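Local coordinates for protein response regulator aspartate phosphatase H (Bacillus subtilis, PDB 3Q15) that dephosphorylates the sporulation phosphotransferase Spo0F and also acts on the response regulator ComA, keeping competence and sporulation apart in time, at residues A[218-226]-A[248-259]. Numbering follows the deposited sequence.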
loop_
_atom_site.group_PDB
_atom_site.type_symbol
_atom_site.label_atom_id
_atom_site.label_comp_id
_atom_site.label_asym_id
_atom_site.label_seq_id
_atom_site.Cartn_x
_atom_site.Cartn_y
_atom_site.Cartn_z
ATOM N N ASP A 218 -5.327 -13.409 31.098
ATOM C CA ASP A 218 -3.963 -13.372 31.621
ATOM C C ASP A 218 -2.899 -13.285 30.529
ATOM O O ASP A 218 -1.960 -12.492 30.630
ATOM C CB ASP A 218 -3.699 -14.583 32.515
ATOM C CG ASP A 218 -4.600 -14.610 33.733
ATOM O OD1 ASP A 218 -5.080 -15.707 34.089
ATOM O OD2 ASP A 218 -4.825 -13.538 34.336
ATOM N N ARG A 219 -3.036 -14.097 29.488
ATOM C CA ARG A 219 -2.051 -14.077 28.415
ATOM C C ARG A 219 -1.891 -12.668 27.854
ATOM O O ARG A 219 -0.774 -12.168 27.730
ATOM C CB ARG A 219 -2.413 -15.064 27.304
ATOM C CG ARG A 219 -1.491 -14.979 26.092
ATOM C CD ARG A 219 -1.635 -16.196 25.192
ATOM N NE ARG A 219 -1.233 -17.417 25.882
ATOM C CZ ARG A 219 0.011 -17.884 25.915
ATOM N NH1 ARG A 219 0.985 -17.234 25.290
ATOM N NH2 ARG A 219 0.283 -19.003 26.573
ATOM N N PHE A 220 -3.009 -12.024 27.529
ATOM C CA PHE A 220 -2.965 -10.687 26.946
ATOM C C PHE A 220 -2.583 -9.608 27.955
ATOM O O PHE A 220 -2.146 -8.523 27.575
ATOM C CB PHE A 220 -4.284 -10.346 26.256
ATOM C CG PHE A 220 -4.448 -11.006 24.922
ATOM C CD1 PHE A 220 -3.636 -10.652 23.856
ATOM C CD2 PHE A 220 -5.412 -11.983 24.731
ATOM C CE1 PHE A 220 -3.780 -11.263 22.623
ATOM C CE2 PHE A 220 -5.564 -12.595 23.502
ATOM C CZ PHE A 220 -4.748 -12.237 22.446
ATOM N N ILE A 221 -2.752 -9.908 29.237
ATOM C CA ILE A 221 -2.270 -9.018 30.283
ATOM C C ILE A 221 -0.746 -9.069 30.311
ATOM O O ILE A 221 -0.076 -8.038 30.354
ATOM C CB ILE A 221 -2.832 -9.398 31.671
ATOM C CG1 ILE A 221 -4.338 -9.136 31.728
ATOM C CG2 ILE A 221 -2.129 -8.611 32.764
ATOM C CD1 ILE A 221 -4.976 -9.499 33.056
ATOM N N ALA A 222 -0.208 -10.282 30.272
ATOM C CA ALA A 222 1.235 -10.482 30.248
ATOM C C ALA A 222 1.855 -9.897 28.983
ATOM O O ALA A 222 2.887 -9.226 29.039
ATOM C CB ALA A 222 1.557 -11.961 30.359
ATOM N N ILE A 223 1.225 -10.154 27.841
ATOM C CA ILE A 223 1.740 -9.665 26.567
ATOM C C ILE A 223 1.702 -8.144 26.500
ATOM O O ILE A 223 2.655 -7.513 26.041
ATOM C CB ILE A 223 0.965 -10.250 25.368
ATOM C CG1 ILE A 223 1.161 -11.766 25.295
ATOM C CG2 ILE A 223 1.427 -9.604 24.074
ATOM C CD1 ILE A 223 0.330 -12.444 24.224
ATOM N N SER A 224 0.599 -7.560 26.964
ATOM C CA SER A 224 0.457 -6.105 26.996
ATOM C C SER A 224 1.545 -5.464 27.846
ATOM O O SER A 224 2.134 -4.451 27.460
ATOM C CB SER A 224 -0.918 -5.706 27.541
ATOM O OG SER A 224 -1.959 -6.195 26.707
ATOM N N LEU A 225 1.800 -6.058 29.008
ATOM C CA LEU A 225 2.807 -5.550 29.931
ATOM C C LEU A 225 4.197 -5.661 29.315
ATOM O O LEU A 225 5.031 -4.770 29.470
ATOM C CB LEU A 225 2.746 -6.318 31.252
ATOM C CG LEU A 225 1.537 -6.046 32.151
ATOM C CD1 LEU A 225 1.452 -7.072 33.272
ATOM C CD2 LEU A 225 1.601 -4.634 32.725
ATOM N N LEU A 226 4.434 -6.764 28.612
ATOM C CA LEU A 226 5.689 -6.968 27.901
ATOM C C LEU A 226 5.864 -5.920 26.808
ATOM O O LEU A 226 6.936 -5.332 26.659
ATOM C CB LEU A 226 5.725 -8.366 27.290
ATOM C CG LEU A 226 6.910 -8.684 26.378
ATOM C CD1 LEU A 226 8.225 -8.489 27.115
ATOM C CD2 LEU A 226 6.791 -10.103 25.860
ATOM N N ALA A 248 5.307 -8.169 33.935
ATOM C CA ALA A 248 5.055 -9.223 32.959
ATOM C C ALA A 248 5.631 -10.549 33.445
ATOM O O ALA A 248 5.026 -11.603 33.264
ATOM C CB ALA A 248 5.645 -8.851 31.610
ATOM N N ALA A 249 6.805 -10.487 34.065
ATOM C CA ALA A 249 7.444 -11.677 34.612
ATOM C C ALA A 249 6.556 -12.347 35.656
ATOM O O ALA A 249 6.351 -13.560 35.622
ATOM C CB ALA A 249 8.801 -11.328 35.210
ATOM N N LYS A 250 6.030 -11.548 36.582
ATOM C CA LYS A 250 5.177 -12.065 37.647
ATOM C C LYS A 250 3.985 -12.825 37.082
ATOM O O LYS A 250 3.796 -14.004 37.374
ATOM C CB LYS A 250 4.688 -10.931 38.553
ATOM C CG LYS A 250 3.752 -11.382 39.673
ATOM C CD LYS A 250 3.289 -10.201 40.524
ATOM C CE LYS A 250 2.339 -10.646 41.623
ATOM N NZ LYS A 250 1.881 -9.500 42.456
ATOM N N VAL A 251 3.181 -12.144 36.273
ATOM C CA VAL A 251 1.999 -12.763 35.684
ATOM C C VAL A 251 2.379 -13.983 34.844
ATOM O O VAL A 251 1.613 -14.942 34.743
ATOM C CB VAL A 251 1.182 -11.752 34.849
ATOM C CG1 VAL A 251 2.062 -11.087 33.810
ATOM C CG2 VAL A 251 -0.013 -12.431 34.195
ATOM N N SER A 252 3.573 -13.945 34.258
ATOM C CA SER A 252 4.086 -15.065 33.475
ATOM C C SER A 252 4.369 -16.286 34.350
ATOM O O SER A 252 3.782 -17.348 34.150
ATOM C CB SER A 252 5.355 -14.660 32.720
ATOM O OG SER A 252 5.061 -13.765 31.661
ATOM N N ARG A 253 5.270 -16.129 35.317
ATOM C CA ARG A 253 5.633 -17.221 36.218
ATOM C C ARG A 253 4.412 -17.853 36.885
ATOM O O ARG A 253 4.408 -19.046 37.193
ATOM C CB ARG A 253 6.602 -16.734 37.302
ATOM C CG ARG A 253 7.925 -16.189 36.786
ATOM C CD ARG A 253 8.936 -16.057 37.920
ATOM N NE ARG A 253 10.234 -15.569 37.460
ATOM C CZ ARG A 253 10.642 -14.309 37.575
ATOM N NH1 ARG A 253 9.855 -13.403 38.137
ATOM N NH2 ARG A 253 11.839 -13.955 37.130
ATOM N N GLU A 254 3.378 -17.048 37.107
ATOM C CA GLU A 254 2.221 -17.497 37.875
ATOM C C GLU A 254 1.097 -18.084 37.023
ATOM O O GLU A 254 0.368 -18.961 37.484
ATOM C CB GLU A 254 1.678 -16.363 38.758
ATOM C CG GLU A 254 2.652 -15.893 39.832
ATOM C CD GLU A 254 2.035 -14.888 40.793
ATOM O OE1 GLU A 254 0.802 -14.683 40.737
ATOM O OE2 GLU A 254 2.784 -14.303 41.606
ATOM N N LYS A 255 0.959 -17.612 35.786
ATOM C CA LYS A 255 -0.165 -18.036 34.952
ATOM C C LYS A 255 0.166 -18.315 33.482
ATOM O O LYS A 255 -0.544 -19.078 32.826
ATOM C CB LYS A 255 -1.313 -17.028 35.050
ATOM C CG LYS A 255 -1.934 -16.937 36.435
ATOM C CD LYS A 255 -3.158 -16.044 36.437
ATOM C CE LYS A 255 -3.818 -16.016 37.805
ATOM N NZ LYS A 255 -5.078 -15.222 37.791
ATOM N N VAL A 256 1.226 -17.704 32.963
ATOM C CA VAL A 256 1.610 -17.922 31.565
ATOM C C VAL A 256 3.123 -18.043 31.378
ATOM O O VAL A 256 3.760 -17.147 30.823
ATOM C CB VAL A 256 1.056 -16.814 30.641
ATOM C CG1 VAL A 256 -0.426 -17.037 30.378
ATOM C CG2 VAL A 256 1.295 -15.442 31.248
ATOM N N PRO A 257 3.698 -19.165 31.834
ATOM C CA PRO A 257 5.147 -19.399 31.846
ATOM C C PRO A 257 5.790 -19.414 30.460
ATOM O O PRO A 257 6.968 -19.086 30.336
ATOM C CB PRO A 257 5.271 -20.784 32.492
ATOM C CG PRO A 257 4.009 -20.960 33.269
ATOM C CD PRO A 257 2.960 -20.282 32.448
ATOM N N ASP A 258 5.036 -19.789 29.432
ATOM C CA ASP A 258 5.609 -19.919 28.096
ATOM C C ASP A 258 6.041 -18.573 27.519
ATOM O O ASP A 258 6.631 -18.513 26.441
ATOM C CB ASP A 258 4.641 -20.630 27.146
ATOM C CG ASP A 258 3.367 -19.845 26.913
ATOM O OD1 ASP A 258 2.916 -19.144 27.846
ATOM O OD2 ASP A 258 2.812 -19.930 25.795
ATOM N N LEU A 259 5.744 -17.496 28.241
ATOM C CA LEU A 259 6.163 -16.161 27.826
ATOM C C LEU A 259 7.473 -15.776 28.500
ATOM O O LEU A 259 8.095 -14.780 28.142
ATOM C CB LEU A 259 5.086 -15.129 28.167
ATOM C CG LEU A 259 3.795 -15.207 27.353
ATOM C CD1 LEU A 259 2.706 -14.372 27.995
ATOM C CD2 LEU A 259 4.044 -14.770 25.915
HETATM O O HOH W 1 -7.170 -13.352 36.187
#
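Ala222 shows how a small side chain fits where several larger ones converge: its CB sits among Val251 CG1 of the facing helix and Val256 CG2 and Leu259 CD1 of the connection that follows, each at 3.6 Å. The short axes of 218-226 and 248-255 approach to 8.7 Å at a crossing angle of -152°. Ala248 plays the reciprocal part, its CB resting on the backbone near Ala222 O and Leu226 N and on Leu225 CB (3.9 Å), while Leu225 CD1 touches Val251 CG1, the two side chains meeting at a slant. Val251 carries CG1 between its backbone N and carbonyl carbon, which brings that methyl onto Ala222. Leu259 CD1 also reaches Ile223 CG1, the two side chains crossing at about a right angle.

Charged pairs border this apolar seam. Arg219 sends its chain out with CG opposite the backbone N (chi1 174°) and bends at chi3, bringing NH2 to Asp258 OD2 at 2.8 Å; this acceptor lies near the guanidinium plane and is met on its syn side. Weaker bonds run from NH2 to OD1 and from NH1 to OD2, the two planar groups standing 76° apart, while Val256 CG1 lies over one guanidinium face. A leucine in place of Arg219 would probably leave the Asp258 carboxylate without its cationic mate and the 3-10 segment 257-259 less firmly tied. Asp218 OD1 and Lys255 NZ form a long salt bridge (3.7 Å), supplemented by a water that donates to Asp218 OD2 and weakly accepts from Lys255 NZ.

Inside, Ser252 OG hydrogen-bonds to Ala248 O (2.7 Å) from above its carbonyl plane; Ser252 N reaches the same oxygen from the other face. Helices 198-214 and 260-273 flank this antiparallel helix pair, a helical hairpin falling largely within the predicted fourth repeat of the TPR domain.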